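Local coordinates for protein alpha-galactosidase (Lactobacillus brevis, PDB 3MI6) that probably hydrolyses terminal, non-reducing alpha-D-galactose residues from galacto-oligosaccharides, galactomannans and galactolipids, as a member of glycosyl hydrolase family 36, at residues E414-S419 with G531-L536; I476-N481 with Q510-L515. All blocks are in the same frame, centred on the assembly; numbering follows the deposited sequence.

Interaction 1: E414-S419 with G531-L536; sequences EPEMVS and GGRFDL
E416 and R533 alone join 414-419 to 531-536, and their CA atoms, the nearest across the pair, stand 13.4 Å apart. The first segment makes a type I turn from E414 to M417 and runs into the short strand 417-418, while the second is an irregular loop leading to D535, the N-cap of helix 536-539. Two long side chains approaching from opposite directions span the distance. E416 CG lies anti to the carbonyl carbon (chi1 -49°), and the chain bends at chi2 before the carboxylate meets R533; the R533 chain, bent at chi2 and chi3, brings its guanidinium to meet it end-on. R533 NH2 donates to E416 OE2 at 2.8 Å and R533 NH1 to E416 OE1 at 3.2 Å, both oxygens lying close to the guanidinium plane. NH1 reaches the syn lone pair of OE1. The carboxylate and guanidinium planes are 17° apart, so this is a nearly coplanar, two-pronged salt bridge. E416 OE1 also hydrogen-bonds Y504 OH and OE2 the W478 indole N-H, bonds that probably help fix the rotation of the buried carboxylate, while the charges of E416 and R533 probably offset each other. Strands 408-413 and 523-526 belong to the parallel eight-stranded barrel, and the bridge ties together the loops that follow them beside the predicted substrate site, the E416 side chain lying about 8 Å from that of the predicted nucleophile D479.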
loop_
_atom_site.group_PDB
_atom_site.type_symbol
_atom_site.label_atom_id
_atom_site.label_comp_id
_atom_site.label_asym_id
_atom_site.label_seq_id
_atom_site.Cartn_x
_atom_site.Cartn_y
_atom_site.Cartn_z
ATOM N N GLU D 414 -9.430 46.417 -3.183
ATOM C CA GLU D 414 -8.401 45.584 -3.813
ATOM C C GLU D 414 -7.257 46.510 -4.213
ATOM O O GLU D 414 -7.052 46.770 -5.394
ATOM C CB GLU D 414 -8.951 44.835 -5.039
ATOM C CG GLU D 414 -8.067 43.690 -5.548
ATOM C CD GLU D 414 -8.657 42.965 -6.755
ATOM O OE1 GLU D 414 -9.862 43.116 -7.027
ATOM O OE2 GLU D 414 -7.912 42.233 -7.439
ATOM N N PRO D 415 -6.508 47.008 -3.210
ATOM C CA PRO D 415 -5.489 48.069 -3.289
ATOM C C PRO D 415 -4.410 47.842 -4.337
ATOM O O PRO D 415 -4.139 48.732 -5.157
ATOM C CB PRO D 415 -4.826 48.013 -1.914
ATOM C CG PRO D 415 -5.851 47.443 -1.026
ATOM C CD PRO D 415 -6.590 46.438 -1.853
ATOM N N GLU D 416 -3.784 46.670 -4.284
ATOM C CA GLU D 416 -2.628 46.360 -5.118
ATOM C C GLU D 416 -2.915 46.368 -6.639
ATOM O O GLU D 416 -1.996 46.174 -7.440
ATOM C CB GLU D 416 -2.039 45.008 -4.680
ATOM C CG GLU D 416 -1.804 44.865 -3.157
ATOM C CD GLU D 416 -1.950 43.419 -2.657
ATOM O OE1 GLU D 416 -1.104 42.567 -3.009
ATOM O OE2 GLU D 416 -2.912 43.130 -1.905
HETATM N N MSE D 417 -4.171 46.617 -7.028
HETATM C CA MSE D 417 -4.624 46.450 -8.424
HETATM C C MSE D 417 -5.031 47.725 -9.179
HETATM O O MSE D 417 -5.496 48.698 -8.584
HETATM C CB MSE D 417 -5.774 45.434 -8.498
HETATM C CG MSE D 417 -5.417 44.059 -7.952
HETATM SE SE MSE D 417 -3.847 43.225 -8.815
HETATM C CE MSE D 417 -3.493 41.893 -7.442
ATOM N N VAL D 418 -4.863 47.695 -10.502
ATOM C CA VAL D 418 -5.199 48.826 -11.374
ATOM C C VAL D 418 -5.800 48.351 -12.706
ATOM O O VAL D 418 -5.226 47.502 -13.392
ATOM C CB VAL D 418 -3.958 49.745 -11.632
ATOM C CG1 VAL D 418 -2.827 48.958 -12.291
ATOM C CG2 VAL D 418 -4.336 51.001 -12.444
ATOM N N SER D 419 -6.974 48.876 -13.046
ATOM C CA SER D 419 -7.599 48.639 -14.347
ATOM C C SER D 419 -7.151 49.713 -15.347
ATOM O O SER D 419 -6.862 50.837 -14.950
ATOM C CB SER D 419 -9.122 48.648 -14.208
ATOM O OG SER D 419 -9.638 47.338 -14.039
ATOM N N GLY D 531 -8.671 31.824 -0.760
ATOM C CA GLY D 531 -7.496 31.539 0.055
ATOM C C GLY D 531 -6.135 31.540 -0.626
ATOM O O GLY D 531 -5.284 30.718 -0.312
ATOM N N GLY D 532 -5.923 32.481 -1.539
ATOM C CA GLY D 532 -4.700 32.539 -2.311
ATOM C C GLY D 532 -3.531 33.178 -1.576
ATOM O O GLY D 532 -2.422 33.232 -2.097
ATOM N N ARG D 533 -3.773 33.690 -0.375
ATOM C CA ARG D 533 -2.682 34.196 0.456
ATOM C C ARG D 533 -2.840 33.762 1.899
ATOM O O ARG D 533 -2.331 34.401 2.797
ATOM C CB ARG D 533 -2.586 35.716 0.374
ATOM C CG ARG D 533 -1.580 36.201 -0.632
ATOM C CD ARG D 533 -0.840 37.391 -0.102
ATOM N NE ARG D 533 -1.683 38.586 0.008
ATOM C CZ ARG D 533 -1.600 39.644 -0.796
ATOM N NH1 ARG D 533 -0.715 39.664 -1.795
ATOM N NH2 ARG D 533 -2.408 40.677 -0.601
ATOM N N PHE D 534 -3.534 32.656 2.106
ATOM C CA PHE D 534 -3.890 32.224 3.438
ATOM C C PHE D 534 -2.652 31.816 4.238
ATOM O O PHE D 534 -2.304 30.624 4.276
ATOM C CB PHE D 534 -4.849 31.039 3.328
ATOM C CG PHE D 534 -5.621 30.772 4.576
ATOM C CD1 PHE D 534 -5.054 30.073 5.608
ATOM C CD2 PHE D 534 -6.921 31.237 4.706
ATOM C CE1 PHE D 534 -5.764 29.841 6.750
ATOM C CE2 PHE D 534 -7.646 31.013 5.844
ATOM C CZ PHE D 534 -7.072 30.310 6.874
ATOM N N ASP D 535 -1.997 32.781 4.886
ATOM C CA ASP D 535 -0.732 32.486 5.546
ATOM C C ASP D 535 -0.419 33.319 6.788
ATOM O O ASP D 535 -1.021 34.341 7.032
ATOM C CB ASP D 535 0.408 32.581 4.546
ATOM C CG ASP D 535 0.564 33.968 3.974
ATOM O OD1 ASP D 535 0.343 34.959 4.712
ATOM O OD2 ASP D 535 0.923 34.061 2.781
ATOM N N LEU D 536 0.545 32.859 7.575
ATOM C CA LEU D 536 0.864 33.497 8.845
ATOM C C LEU D 536 1.244 34.965 8.636
ATOM O O LEU D 536 1.025 35.807 9.504
ATOM C CB LEU D 536 1.956 32.720 9.600
ATOM C CG LEU D 536 1.662 31.240 9.953
ATOM C CD1 LEU D 536 2.909 30.532 10.408
ATOM C CD2 LEU D 536 0.571 31.060 10.988
#

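Interaction 2: I476-N481 with Q510-L515; sequences IKWDMN and QLYARL
W478 leaves strand 476-478 toward helix 510-515 and lays its indole over the ring of Y512. The two axes are nearly antiparallel, 172° between their directions, and 13.0 Å apart at closest approach, a distance the aromatic side chains fill. From W478 CB, 3.5 Å from Y512 OH, the chain turns CG anti to the backbone N (chi1 172°), carrying the ring across to the helix. CG and CD2 of the indole also lie near the phenol oxygen, and CE2 and CZ2 near Y512 CE1. The six-membered ring makes an offset stack with Y512: centroids are 3.6 Å apart, planes 4° apart, and CZ3 of W478 sits over the centre of the phenol ring. At the far corner CH2 of W478 touches L511 CD1 at 3.5 Å, while CZ3 of W478 meets L515 CD1 at 3.9 Å. On the pyrrole side NE1 hydrogen-bonds the carboxylate of E416. With an alanine here, the face of Y512 is likely to lose its stacking partner and the carboxylate of E416 the indole N-H. Strand 475-478 and helix 500-518 belong to the (beta/alpha)8, or TIM, barrel; W478 directly precedes D479, the predicted nucleophile, just past the strand's C-terminal end.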
loop_
_atom_site.group_PDB
_atom_site.type_symbol
_atom_site.label_atom_id
_atom_site.label_comp_id
_atom_site.label_asym_id
_atom_site.label_seq_id
_atom_site.Cartn_x
_atom_site.Cartn_y
_atom_site.Cartn_z
ATOM N N ILE D 476 -12.606 46.000 6.947
ATOM C CA ILE D 476 -12.245 46.099 5.543
ATOM C C ILE D 476 -11.914 44.703 4.993
ATOM O O ILE D 476 -11.142 43.944 5.575
ATOM C CB ILE D 476 -11.070 47.103 5.334
ATOM C CG1 ILE D 476 -11.605 48.534 5.218
ATOM C CG2 ILE D 476 -10.271 46.768 4.106
ATOM C CD1 ILE D 476 -10.539 49.591 5.250
ATOM N N LYS D 477 -12.550 44.347 3.890
ATOM C CA LYS D 477 -12.164 43.159 3.161
ATOM C C LYS D 477 -11.139 43.617 2.130
ATOM O O LYS D 477 -11.444 44.397 1.231
ATOM C CB LYS D 477 -13.386 42.517 2.495
ATOM C CG LYS D 477 -13.173 41.100 1.957
ATOM C CD LYS D 477 -14.485 40.590 1.340
ATOM C CE LYS D 477 -14.327 39.271 0.590
ATOM N NZ LYS D 477 -15.598 38.815 -0.085
ATOM N N TRP D 478 -9.913 43.143 2.292
ATOM C CA TRP D 478 -8.802 43.518 1.427
ATOM C C TRP D 478 -8.460 42.346 0.506
ATOM O O TRP D 478 -7.773 41.393 0.893
ATOM C CB TRP D 478 -7.612 43.924 2.299
ATOM C CG TRP D 478 -6.308 44.168 1.599
ATOM C CD1 TRP D 478 -5.896 43.646 0.413
ATOM C CD2 TRP D 478 -5.224 44.971 2.079
ATOM N NE1 TRP D 478 -4.624 44.079 0.114
ATOM C CE2 TRP D 478 -4.187 44.890 1.123
ATOM C CE3 TRP D 478 -5.028 45.750 3.227
ATOM C CZ2 TRP D 478 -2.975 45.558 1.274
ATOM C CZ3 TRP D 478 -3.819 46.412 3.379
ATOM C CH2 TRP D 478 -2.809 46.314 2.408
ATOM N N ASP D 479 -8.953 42.435 -0.722
ATOM C CA ASP D 479 -8.887 41.339 -1.674
ATOM C C ASP D 479 -7.668 41.487 -2.593
ATOM O O ASP D 479 -6.930 42.462 -2.500
ATOM C CB ASP D 479 -10.181 41.327 -2.479
ATOM C CG ASP D 479 -10.482 39.982 -3.080
ATOM O OD1 ASP D 479 -9.566 39.127 -3.129
ATOM O OD2 ASP D 479 -11.647 39.783 -3.504
HETATM N N MSE D 480 -7.462 40.516 -3.479
HETATM C CA MSE D 480 -6.297 40.479 -4.363
HETATM C C MSE D 480 -6.499 39.351 -5.384
HETATM O O MSE D 480 -6.277 38.177 -5.068
HETATM C CB MSE D 480 -5.020 40.262 -3.542
HETATM C CG MSE D 480 -3.739 40.665 -4.250
HETATM SE SE MSE D 480 -3.023 39.312 -5.474
HETATM C CE MSE D 480 -2.277 38.014 -4.203
ATOM N N ASN D 481 -6.902 39.717 -6.604
ATOM C CA ASN D 481 -7.536 38.785 -7.535
ATOM C C ASN D 481 -6.798 38.371 -8.817
ATOM O O ASN D 481 -7.400 37.777 -9.705
ATOM C CB ASN D 481 -8.921 39.308 -7.921
ATOM C CG ASN D 481 -9.933 39.155 -6.808
ATOM O OD1 ASN D 481 -10.614 40.115 -6.421
ATOM N ND2 ASN D 481 -10.032 37.944 -6.271
ATOM N N GLN D 510 4.076 47.187 4.526
ATOM C CA GLN D 510 4.076 48.628 4.756
ATOM C C GLN D 510 2.643 49.150 4.863
ATOM O O GLN D 510 2.295 49.862 5.802
ATOM C CB GLN D 510 4.822 49.360 3.626
ATOM C CG GLN D 510 6.314 49.601 3.877
ATOM C CD GLN D 510 6.559 50.281 5.214
ATOM O OE1 GLN D 510 6.332 51.502 5.368
ATOM N NE2 GLN D 510 7.009 49.493 6.202
ATOM N N LEU D 511 1.807 48.785 3.900
ATOM C CA LEU D 511 0.456 49.326 3.855
ATOM C C LEU D 511 -0.395 48.820 5.015
ATOM O O LEU D 511 -1.176 49.574 5.598
ATOM C CB LEU D 511 -0.223 48.983 2.535
ATOM C CG LEU D 511 -1.115 50.064 1.929
ATOM C CD1 LEU D 511 -2.088 49.421 0.977
ATOM C CD2 LEU D 511 -1.859 50.854 2.984
ATOM N N TYR D 512 -0.254 47.543 5.340
ATOM C CA TYR D 512 -1.035 46.961 6.415
ATOM C C TYR D 512 -0.502 47.509 7.703
ATOM O O TYR D 512 -1.237 47.677 8.672
ATOM C CB TYR D 512 -0.869 45.442 6.444
ATOM C CG TYR D 512 -1.986 44.651 5.816
ATOM C CD1 TYR D 512 -1.799 43.990 4.615
ATOM C CD2 TYR D 512 -3.221 44.546 6.440
ATOM C CE1 TYR D 512 -2.819 43.257 4.040
ATOM C CE2 TYR D 512 -4.244 43.820 5.884
ATOM C CZ TYR D 512 -4.043 43.170 4.684
ATOM O OH TYR D 512 -5.074 42.436 4.124
ATOM N N ALA D 513 0.798 47.760 7.731
ATOM C CA ALA D 513 1.423 48.203 8.961
ATOM C C ALA D 513 0.930 49.598 9.316
ATOM O O ALA D 513 0.633 49.882 10.472
ATOM C CB ALA D 513 2.937 48.164 8.842
ATOM N N ARG D 514 0.817 50.468 8.320
ATOM C CA ARG D 514 0.438 51.845 8.583
ATOM C C ARG D 514 -1.054 51.999 8.827
ATOM O O ARG D 514 -1.467 52.791 9.667
ATOM C CB ARG D 514 0.923 52.758 7.461
ATOM C CG ARG D 514 2.428 52.986 7.516
ATOM C CD ARG D 514 2.972 53.504 6.206
ATOM N NE ARG D 514 2.575 54.880 5.924
ATOM C CZ ARG D 514 2.764 55.462 4.747
ATOM N NH1 ARG D 514 3.331 54.777 3.763
ATOM N NH2 ARG D 514 2.386 56.721 4.549
ATOM N N LEU D 515 -1.864 51.232 8.108
ATOM C CA LEU D 515 -3.299 51.262 8.330
ATOM C C LEU D 515 -3.691 50.705 9.705
ATOM O O LEU D 515 -4.561 51.260 10.372
ATOM C CB LEU D 515 -4.024 50.482 7.240
ATOM C CG LEU D 515 -4.045 51.003 5.814
ATOM C CD1 LEU D 515 -4.661 49.939 4.930
ATOM C CD2 LEU D 515 -4.821 52.304 5.725
#

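How the interactions relate
Both contacts are buried, and their centres lie about 8 Å apart in the same barrel domain. Interaction 1 joins two loops beyond barrel strands by charge, with a small buried surface of 80 Å²; interaction 2 joins a barrel strand to an outer helix through rings and leucines and buries 230 Å². Segment 414-419 follows strand 408-413, 476-481 takes in the end of its neighbour 475-478, and the two meet directly: E414 OE2 accepts a probable hydrogen bond from N481 N at 2.8 Å. The selenomethionines M417 and M480 pack together, and M480 also touches R533. Through the E416 carboxylate and W478 indole, bonded to each other, bridge and stack adjoin beside the predicted catalytic site.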